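Local coordinates for protein beta-L-arabinobiosidase (Bacteroides thetaiotaomicron, PDB 5MQR) that cleaves glycosidic bonds in plant pectin as a beta-L-arabinobiosidase of gut bacteria, and may also have sialidase activity, at residues N70-N75 with V100-T105; I54-A59 with Y114-P119; P124-P129 with I201-Y206. All blocks are in the same frame, centred on the assembly; numbering follows the deposited sequence.

Contact 1. Residues N70-N75 with V100-T105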
# COMPACT_ATOMS: atom_id res chain seq x y z
N ASN A 70 -38.83 -9.74 -18.39
CA ASN A 70 -40.19 -9.52 -18.91
C ASN A 70 -41.09 -8.71 -17.98
O ASN A 70 -42.24 -9.05 -17.76
CB ASN A 70 -40.84 -10.85 -19.33
CG ASN A 70 -40.15 -11.46 -20.54
OD1 ASN A 70 -39.53 -12.52 -20.43
ND2 ASN A 70 -40.23 -10.75 -21.72
N GLY A 71 -40.52 -7.63 -17.46
CA GLY A 71 -41.29 -6.59 -16.77
C GLY A 71 -41.57 -6.79 -15.31
O GLY A 71 -42.31 -6.00 -14.72
N TRP A 72 -41.00 -7.82 -14.71
CA TRP A 72 -41.19 -8.05 -13.28
C TRP A 72 -40.33 -7.01 -12.50
O TRP A 72 -39.18 -6.76 -12.86
CB TRP A 72 -40.82 -9.48 -12.92
CG TRP A 72 -41.76 -10.51 -13.49
CD1 TRP A 72 -42.49 -10.40 -14.63
CD2 TRP A 72 -42.05 -11.81 -12.97
NE1 TRP A 72 -43.23 -11.53 -14.84
CE2 TRP A 72 -42.98 -12.41 -13.83
CE3 TRP A 72 -41.63 -12.51 -11.84
CZ2 TRP A 72 -43.51 -13.68 -13.59
CZ3 TRP A 72 -42.16 -13.76 -11.60
CH2 TRP A 72 -43.08 -14.34 -12.47
N THR A 73 -40.93 -6.39 -11.48
CA THR A 73 -40.29 -5.27 -10.77
C THR A 73 -39.91 -5.53 -9.31
O THR A 73 -39.37 -4.64 -8.68
CB THR A 73 -41.14 -4.00 -10.84
OG1 THR A 73 -42.34 -4.18 -10.09
CG2 THR A 73 -41.46 -3.65 -12.30
N TYR A 74 -40.20 -6.73 -8.79
CA TYR A 74 -39.60 -7.24 -7.57
C TYR A 74 -38.54 -8.25 -7.97
O TYR A 74 -38.86 -9.32 -8.46
CB TYR A 74 -40.63 -7.91 -6.65
CG TYR A 74 -39.99 -8.53 -5.41
CD1 TYR A 74 -39.69 -7.75 -4.31
CD2 TYR A 74 -39.69 -9.89 -5.35
CE1 TYR A 74 -39.12 -8.30 -3.18
CE2 TYR A 74 -39.11 -10.45 -4.23
CZ TYR A 74 -38.82 -9.65 -3.15
OH TYR A 74 -38.24 -10.19 -2.03
N ASN A 75 -37.27 -7.88 -7.74
CA ASN A 75 -36.13 -8.71 -8.10
C ASN A 75 -35.15 -8.63 -6.93
O ASN A 75 -34.76 -7.52 -6.55
CB ASN A 75 -35.47 -8.19 -9.39
CG ASN A 75 -36.44 -8.12 -10.58
OD1 ASN A 75 -36.76 -9.15 -11.19
ND2 ASN A 75 -36.90 -6.90 -10.92
N VAL A 100 -46.04 -12.07 -3.06
CA VAL A 100 -47.25 -12.05 -3.86
C VAL A 100 -46.92 -12.78 -5.15
O VAL A 100 -46.08 -12.31 -5.93
CB VAL A 100 -47.77 -10.61 -4.13
CG1 VAL A 100 -49.03 -10.64 -5.02
CG2 VAL A 100 -48.06 -9.91 -2.80
N PRO A 101 -47.57 -13.94 -5.38
CA PRO A 101 -47.26 -14.74 -6.56
C PRO A 101 -47.69 -14.06 -7.87
O PRO A 101 -48.47 -13.11 -7.81
CB PRO A 101 -48.06 -16.02 -6.34
CG PRO A 101 -49.19 -15.63 -5.43
CD PRO A 101 -48.71 -14.47 -4.61
N PRO A 102 -47.19 -14.49 -9.02
CA PRO A 102 -46.25 -15.61 -9.15
C PRO A 102 -44.81 -15.26 -8.78
O PRO A 102 -44.50 -14.13 -8.44
CB PRO A 102 -46.38 -16.03 -10.63
CG PRO A 102 -46.89 -14.81 -11.34
CD PRO A 102 -47.72 -14.06 -10.33
N SER A 103 -43.95 -16.27 -8.82
CA SER A 103 -42.61 -16.17 -8.29
C SER A 103 -41.77 -17.21 -8.99
O SER A 103 -42.22 -18.35 -9.19
CB SER A 103 -42.64 -16.44 -6.78
OG SER A 103 -41.40 -16.17 -6.15
N GLN A 104 -40.54 -16.83 -9.35
CA GLN A 104 -39.65 -17.72 -10.06
C GLN A 104 -38.22 -17.31 -9.84
O GLN A 104 -37.97 -16.25 -9.27
CB GLN A 104 -39.95 -17.71 -11.55
CG GLN A 104 -39.70 -16.37 -12.21
CD GLN A 104 -40.42 -16.22 -13.53
OE1 GLN A 104 -41.31 -16.99 -13.88
NE2 GLN A 104 -40.01 -15.20 -14.29
N THR A 105 -37.29 -18.14 -10.33
CA THR A 105 -35.86 -17.89 -10.21
C THR A 105 -35.22 -17.78 -11.60
O THR A 105 -35.48 -18.61 -12.47
CB THR A 105 -35.21 -19.03 -9.40
OG1 THR A 105 -35.81 -19.05 -8.10
CG2 THR A 105 -33.65 -18.88 -9.29
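The side-chain amide of Gln104 lies over one face of the Trp72 indole. Ring and amide planes are 13° apart, so the two flat groups lie nearly parallel. The overlap falls on the outer part of the six-membered ring. Gln104 CD is 3.4 Å from Trp72 CH2, and Gln104 CG is 3.6 Å from Trp72 CZ3. Gln104 NE2 stands 3.6 Å above the plane of the Trp72 ring, offset toward its rim. This is the tight part of the contact. Gln104 CG sits between its backbone N and carbonyl carbon (chi1 64°), and the chain then runs out extended, which carries the amide across the ring.

The same outer corner of the indole is met more loosely from other directions. Ser103 CA comes to the ring edge, 4.1 Å from Trp72 CZ3. Pro102, which follows a cis peptide bond, brings its CG to 4.0 Å from Trp72 CH2. Trp72 and Pro102 are both partly exposed, whereas Ser103 and Gln104 are buried. No hydrogen bond joins the two segments. The backbone of Trp72 is tied within its own segment: Asn75 ND2 donates to Trp72 O over 3.0 Å, from above the carbonyl plane.

Both segments lie where loops enter strands of one antiparallel sheet in the N-terminal beta propeller. Tyr74 begins strand 74-83 and Gln104 begins strand 104-110. Trp72 also touches Ala93 of strand 86-94, which lies between those two strands in the sheet, and Pro95 just after it. Gln104 also touches Ile121 of the outer strand 120-123. Ser103 OG turns to Asp94 and to the backbone N of Met149, in the first strand of the next four-stranded sheet.

Contact 2. Residues I54-A59 with Y114-P119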
# COMPACT_ATOMS: atom_id res chain seq x y z
N ILE A 54 -21.65 -2.49 -11.53
CA ILE A 54 -22.24 -2.83 -12.82
C ILE A 54 -23.68 -3.31 -12.64
O ILE A 54 -23.92 -4.32 -11.97
CB ILE A 54 -21.45 -3.95 -13.53
CG1 ILE A 54 -19.96 -3.58 -13.65
CG2 ILE A 54 -22.02 -4.24 -14.91
CD1 ILE A 54 -19.67 -2.31 -14.45
N GLN A 55 -24.63 -2.59 -13.24
CA GLN A 55 -26.02 -3.02 -13.21
C GLN A 55 -26.25 -4.11 -14.26
O GLN A 55 -25.90 -3.97 -15.43
CB GLN A 55 -26.95 -1.84 -13.44
CG GLN A 55 -28.40 -2.06 -13.05
CD GLN A 55 -29.24 -0.83 -13.32
OE1 GLN A 55 -29.25 -0.30 -14.44
NE2 GLN A 55 -29.92 -0.33 -12.30
N LEU A 56 -26.88 -5.19 -13.81
CA LEU A 56 -27.16 -6.33 -14.63
C LEU A 56 -28.60 -6.32 -15.14
O LEU A 56 -28.82 -6.62 -16.30
CB LEU A 56 -26.92 -7.61 -13.82
CG LEU A 56 -25.53 -8.21 -13.91
CD1 LEU A 56 -24.49 -7.19 -13.49
CD2 LEU A 56 -25.43 -9.46 -13.07
N VAL A 57 -29.56 -6.01 -14.26
CA VAL A 57 -30.99 -6.00 -14.60
C VAL A 57 -31.65 -4.70 -14.13
O VAL A 57 -31.56 -4.34 -12.96
CB VAL A 57 -31.74 -7.19 -13.97
CG1 VAL A 57 -33.18 -7.19 -14.43
CG2 VAL A 57 -31.06 -8.53 -14.31
N ARG A 58 -32.28 -3.99 -15.07
CA ARG A 58 -33.00 -2.76 -14.80
C ARG A 58 -34.47 -3.02 -15.01
O ARG A 58 -34.92 -3.15 -16.14
CB ARG A 58 -32.53 -1.62 -15.72
CG ARG A 58 -33.15 -0.25 -15.43
CD ARG A 58 -32.82 0.77 -16.50
NE ARG A 58 -33.31 2.09 -16.05
CZ ARG A 58 -34.59 2.48 -16.06
NH1 ARG A 58 -35.53 1.67 -16.56
NH2 ARG A 58 -34.93 3.68 -15.58
N ALA A 59 -35.21 -3.09 -13.91
CA ALA A 59 -36.66 -3.41 -13.97
C ALA A 59 -37.42 -2.41 -14.82
O ALA A 59 -37.16 -1.21 -14.74
CB ALA A 59 -37.26 -3.45 -12.57
N TYR A 114 -18.91 -8.26 -16.96
CA TYR A 114 -19.43 -6.96 -17.44
C TYR A 114 -20.60 -7.08 -18.44
O TYR A 114 -21.55 -6.29 -18.39
CB TYR A 114 -18.30 -6.15 -18.10
CG TYR A 114 -17.25 -5.70 -17.11
CD1 TYR A 114 -16.23 -6.56 -16.71
CD2 TYR A 114 -17.31 -4.43 -16.53
CE1 TYR A 114 -15.28 -6.15 -15.77
CE2 TYR A 114 -16.36 -4.01 -15.61
CZ TYR A 114 -15.36 -4.88 -15.23
OH TYR A 114 -14.41 -4.46 -14.33
N GLN A 115 -20.49 -8.05 -19.34
CA GLN A 115 -21.48 -8.34 -20.39
C GLN A 115 -22.13 -9.69 -20.08
O GLN A 115 -21.46 -10.73 -20.04
CB GLN A 115 -20.76 -8.41 -21.74
CG GLN A 115 -21.63 -8.75 -22.94
CD GLN A 115 -20.84 -9.08 -24.20
OE1 GLN A 115 -19.70 -9.57 -24.16
NE2 GLN A 115 -21.46 -8.84 -25.35
N TRP A 116 -23.44 -9.66 -19.92
CA TRP A 116 -24.20 -10.81 -19.46
C TRP A 116 -25.26 -11.24 -20.48
O TRP A 116 -25.80 -10.42 -21.23
CB TRP A 116 -24.91 -10.46 -18.15
CG TRP A 116 -23.98 -10.15 -17.04
CD1 TRP A 116 -23.27 -9.00 -16.85
CD2 TRP A 116 -23.63 -11.02 -15.97
NE1 TRP A 116 -22.50 -9.10 -15.72
CE2 TRP A 116 -22.70 -10.33 -15.15
CE3 TRP A 116 -24.01 -12.32 -15.61
CZ2 TRP A 116 -22.14 -10.90 -14.02
CZ3 TRP A 116 -23.48 -12.87 -14.48
CH2 TRP A 116 -22.55 -12.17 -13.69
N THR A 117 -25.59 -12.53 -20.49
CA THR A 117 -26.75 -13.03 -21.21
C THR A 117 -28.03 -12.53 -20.52
O THR A 117 -28.00 -12.07 -19.36
CB THR A 117 -26.78 -14.56 -21.20
OG1 THR A 117 -26.79 -15.03 -19.85
CG2 THR A 117 -25.56 -15.14 -21.93
N ASN A 118 -29.13 -12.64 -21.24
CA ASN A 118 -30.43 -12.32 -20.67
C ASN A 118 -30.85 -13.30 -19.56
O ASN A 118 -30.50 -14.48 -19.61
CB ASN A 118 -31.50 -12.27 -21.77
CG ASN A 118 -31.28 -11.12 -22.76
OD1 ASN A 118 -30.75 -10.06 -22.42
ND2 ASN A 118 -31.66 -11.35 -23.99
N PRO A 119 -31.57 -12.80 -18.53
CA PRO A 119 -32.13 -13.69 -17.50
C PRO A 119 -32.95 -14.75 -18.19
O PRO A 119 -33.73 -14.44 -19.08
CB PRO A 119 -33.04 -12.80 -16.66
CG PRO A 119 -32.55 -11.42 -16.90
CD PRO A 119 -31.84 -11.38 -18.23
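Leu56 presses a methyl onto the face of Trp116. Its CD2 lies 3.6 Å from the centroid of the six-membered ring of Trp116, 14° off the ring normal, a clear CH-pi contact. The other branch reaches the five-membered ring, with Leu56 CD1 3.5 Å from Trp116 NE1. Ile54 and Tyr114 meet beside this pair at about a right angle, and Ile54 CD1 is 3.8 Å from Tyr114 CD2. Val57 and Pro119 make a lighter contact, Val57 CG2 to Pro119 CG at 4.2 Å.

Ile54 CG1 stands beside its backbone N (chi1 -55°), and both CG1 and CD1 meet the tyrosine ring atoms CD2 and CE2. Leu56 and Val57 both face Met398 of strand 397-403 in a classic beta bulge, and both touch the 114-119 loop, as is consistent with the bulge. That loop joins strands 104-110 and 120-123 of the first four-stranded propeller sheet. Trp116 also packs on Phe87 and Met108 of this sheet, and Pro119 on Tyr91 and Phe106.

No hydrogen bond crosses between the two segments. Their cohesion rests on dispersion and the burial of apolar groups, which lack the directionality of hydrogen bonds. The polar bonds of Tyr114 OH go outside the two segments, to His52 and Arg402 on strands 52-57 and 397-403.

Contact 3. Residues P124-P129 with I201-Y206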
# COMPACT_ATOMS: atom_id res chain seq x y z
N PRO A 124 -39.27 -22.35 -12.70
CA PRO A 124 -40.46 -21.61 -13.06
C PRO A 124 -41.52 -21.60 -11.95
O PRO A 124 -41.38 -22.31 -10.95
CB PRO A 124 -40.98 -22.39 -14.29
CG PRO A 124 -40.62 -23.79 -14.01
CD PRO A 124 -39.36 -23.76 -13.17
N PRO A 125 -42.60 -20.80 -12.13
CA PRO A 125 -43.75 -20.82 -11.22
C PRO A 125 -44.27 -22.24 -10.97
O PRO A 125 -44.34 -23.05 -11.91
CB PRO A 125 -44.81 -20.00 -11.96
CG PRO A 125 -44.02 -19.08 -12.83
CD PRO A 125 -42.81 -19.86 -13.25
N TYR A 126 -44.61 -22.53 -9.72
CA TYR A 126 -45.02 -23.86 -9.28
C TYR A 126 -46.39 -23.79 -8.63
O TYR A 126 -46.65 -22.90 -7.83
CB TYR A 126 -43.99 -24.40 -8.29
CG TYR A 126 -44.18 -25.84 -7.86
CD1 TYR A 126 -45.13 -26.19 -6.88
CD2 TYR A 126 -43.38 -26.87 -8.41
CE1 TYR A 126 -45.31 -27.51 -6.49
CE2 TYR A 126 -43.55 -28.19 -8.01
CZ TYR A 126 -44.52 -28.52 -7.06
OH TYR A 126 -44.68 -29.81 -6.65
N LYS A 127 -47.25 -24.74 -8.95
CA LYS A 127 -48.60 -24.80 -8.38
C LYS A 127 -48.62 -25.36 -6.98
O LYS A 127 -48.25 -26.49 -6.78
CB LYS A 127 -49.52 -25.66 -9.25
CG LYS A 127 -50.08 -24.89 -10.42
CD LYS A 127 -50.50 -25.74 -11.63
CE LYS A 127 -50.00 -25.09 -12.93
NZ LYS A 127 -50.90 -25.35 -14.10
N VAL A 128 -49.08 -24.55 -6.03
CA VAL A 128 -49.40 -25.05 -4.69
C VAL A 128 -50.62 -25.96 -4.89
O VAL A 128 -51.56 -25.55 -5.58
CB VAL A 128 -49.77 -23.91 -3.72
CG1 VAL A 128 -50.12 -24.47 -2.35
CG2 VAL A 128 -48.64 -22.90 -3.62
N PRO A 129 -50.62 -27.19 -4.33
CA PRO A 129 -51.80 -28.02 -4.60
C PRO A 129 -53.09 -27.41 -4.01
O PRO A 129 -53.08 -26.90 -2.88
CB PRO A 129 -51.47 -29.38 -3.95
CG PRO A 129 -50.08 -29.31 -3.47
CD PRO A 129 -49.63 -27.88 -3.48
N ILE A 201 -35.52 -30.74 -13.93
CA ILE A 201 -35.72 -30.33 -12.55
C ILE A 201 -36.10 -31.54 -11.71
O ILE A 201 -36.97 -32.32 -12.09
CB ILE A 201 -36.83 -29.26 -12.42
CG1 ILE A 201 -36.45 -28.00 -13.22
CG2 ILE A 201 -37.03 -28.89 -10.94
CD1 ILE A 201 -37.58 -27.03 -13.41
N TYR A 202 -35.44 -31.68 -10.56
CA TYR A 202 -35.84 -32.66 -9.57
C TYR A 202 -35.95 -32.02 -8.18
O TYR A 202 -35.34 -30.99 -7.90
CB TYR A 202 -34.83 -33.80 -9.49
CG TYR A 202 -34.58 -34.54 -10.78
CD1 TYR A 202 -33.61 -34.10 -11.69
CD2 TYR A 202 -35.26 -35.72 -11.08
CE1 TYR A 202 -33.36 -34.79 -12.88
CE2 TYR A 202 -35.02 -36.40 -12.25
CZ TYR A 202 -34.07 -35.94 -13.14
OH TYR A 202 -33.83 -36.63 -14.30
N PHE A 203 -36.73 -32.67 -7.33
CA PHE A 203 -36.73 -32.38 -5.92
C PHE A 203 -35.57 -33.09 -5.23
O PHE A 203 -35.33 -34.28 -5.43
CB PHE A 203 -38.03 -32.82 -5.27
CG PHE A 203 -39.12 -31.82 -5.37
CD1 PHE A 203 -39.26 -30.84 -4.40
CD2 PHE A 203 -40.00 -31.85 -6.44
CE1 PHE A 203 -40.26 -29.91 -4.48
CE2 PHE A 203 -41.01 -30.91 -6.53
CZ PHE A 203 -41.14 -29.94 -5.55
N ILE A 204 -34.87 -32.33 -4.40
CA ILE A 204 -33.83 -32.85 -3.53
C ILE A 204 -34.31 -32.94 -2.05
O ILE A 204 -33.76 -33.73 -1.27
CB ILE A 204 -32.55 -32.00 -3.68
CG1 ILE A 204 -31.34 -32.71 -3.04
CG2 ILE A 204 -32.71 -30.62 -3.07
CD1 ILE A 204 -29.99 -32.10 -3.37
N TYR A 205 -35.32 -32.15 -1.67
CA TYR A 205 -35.87 -32.18 -0.32
C TYR A 205 -37.37 -31.90 -0.36
O TYR A 205 -37.82 -31.00 -1.08
CB TYR A 205 -35.15 -31.13 0.55
CG TYR A 205 -35.72 -31.00 1.95
CD1 TYR A 205 -35.25 -31.81 2.99
CD2 TYR A 205 -36.74 -30.07 2.22
CE1 TYR A 205 -35.77 -31.69 4.28
CE2 TYR A 205 -37.27 -29.94 3.51
CZ TYR A 205 -36.79 -30.74 4.54
OH TYR A 205 -37.33 -30.61 5.82
N TYR A 206 -38.13 -32.67 0.41
CA TYR A 206 -39.56 -32.43 0.58
C TYR A 206 -39.83 -31.95 1.99
O TYR A 206 -39.34 -32.54 2.97
CB TYR A 206 -40.37 -33.70 0.37
CG TYR A 206 -40.26 -34.27 -1.02
CD1 TYR A 206 -40.92 -33.67 -2.10
CD2 TYR A 206 -39.51 -35.41 -1.26
CE1 TYR A 206 -40.84 -34.20 -3.38
CE2 TYR A 206 -39.43 -35.96 -2.54
CZ TYR A 206 -40.08 -35.35 -3.59
OH TYR A 206 -39.98 -35.89 -4.84
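Tyr126 and Phe203 join two neighbouring sheets of the N-terminal beta propeller. Tyr126 follows strand 120-123, the outer strand of one sheet. Phe203 lies on strand 202-206, the outer strand of the next.

From CB, the Tyr126 side chain runs with CG anti to the backbone N (chi1 -173°), which sends the ring toward Phe203. Further out, Tyr126 CE2 comes to 3.9 Å from Phe203 CZ. Tyr126 CZ lies in the plane of the phenyl ring, at its edge, 4.0 Å from Phe203 CZ. At the tip, Tyr126 OH sits 3.7 Å from the same Phe203 CZ. The ring planes are 83° apart and their centroids 5.9 Å apart, an oblique aromatic pair. The hydroxyl has its polar partner in the backbone N of Asp216. Tyr169, on strand 163-170, also meets the Tyr126 ring.

A second, smaller contact lies at the other end of the interface. Pro124 and Ile201 reach toward each other, with Pro124 CD 3.7 Å from Ile201 CD1.

How the contacts relate
All three contacts belong to the N-terminal beta propeller. Contacts 2 and 3 are mostly buried, contact 1 only half so. Contacts 1 and 2 both involve the sheet of strands 74-83 to 120-123. Contact 1 spans one end of it, while contact 2 joins one of its loops to strand 52-57. Contact 3 leads from the same sheet to the next. Contact 1 touches both others: Ala59 CB packs on Trp72 O, and Pro125 on Gln104. Contacts 2 and 3 do not touch. Contact 1 lays an amide on an indole, contact 2 is mainly aliphatic on aromatic, and contact 3 combines an aromatic pair with an aliphatic touch.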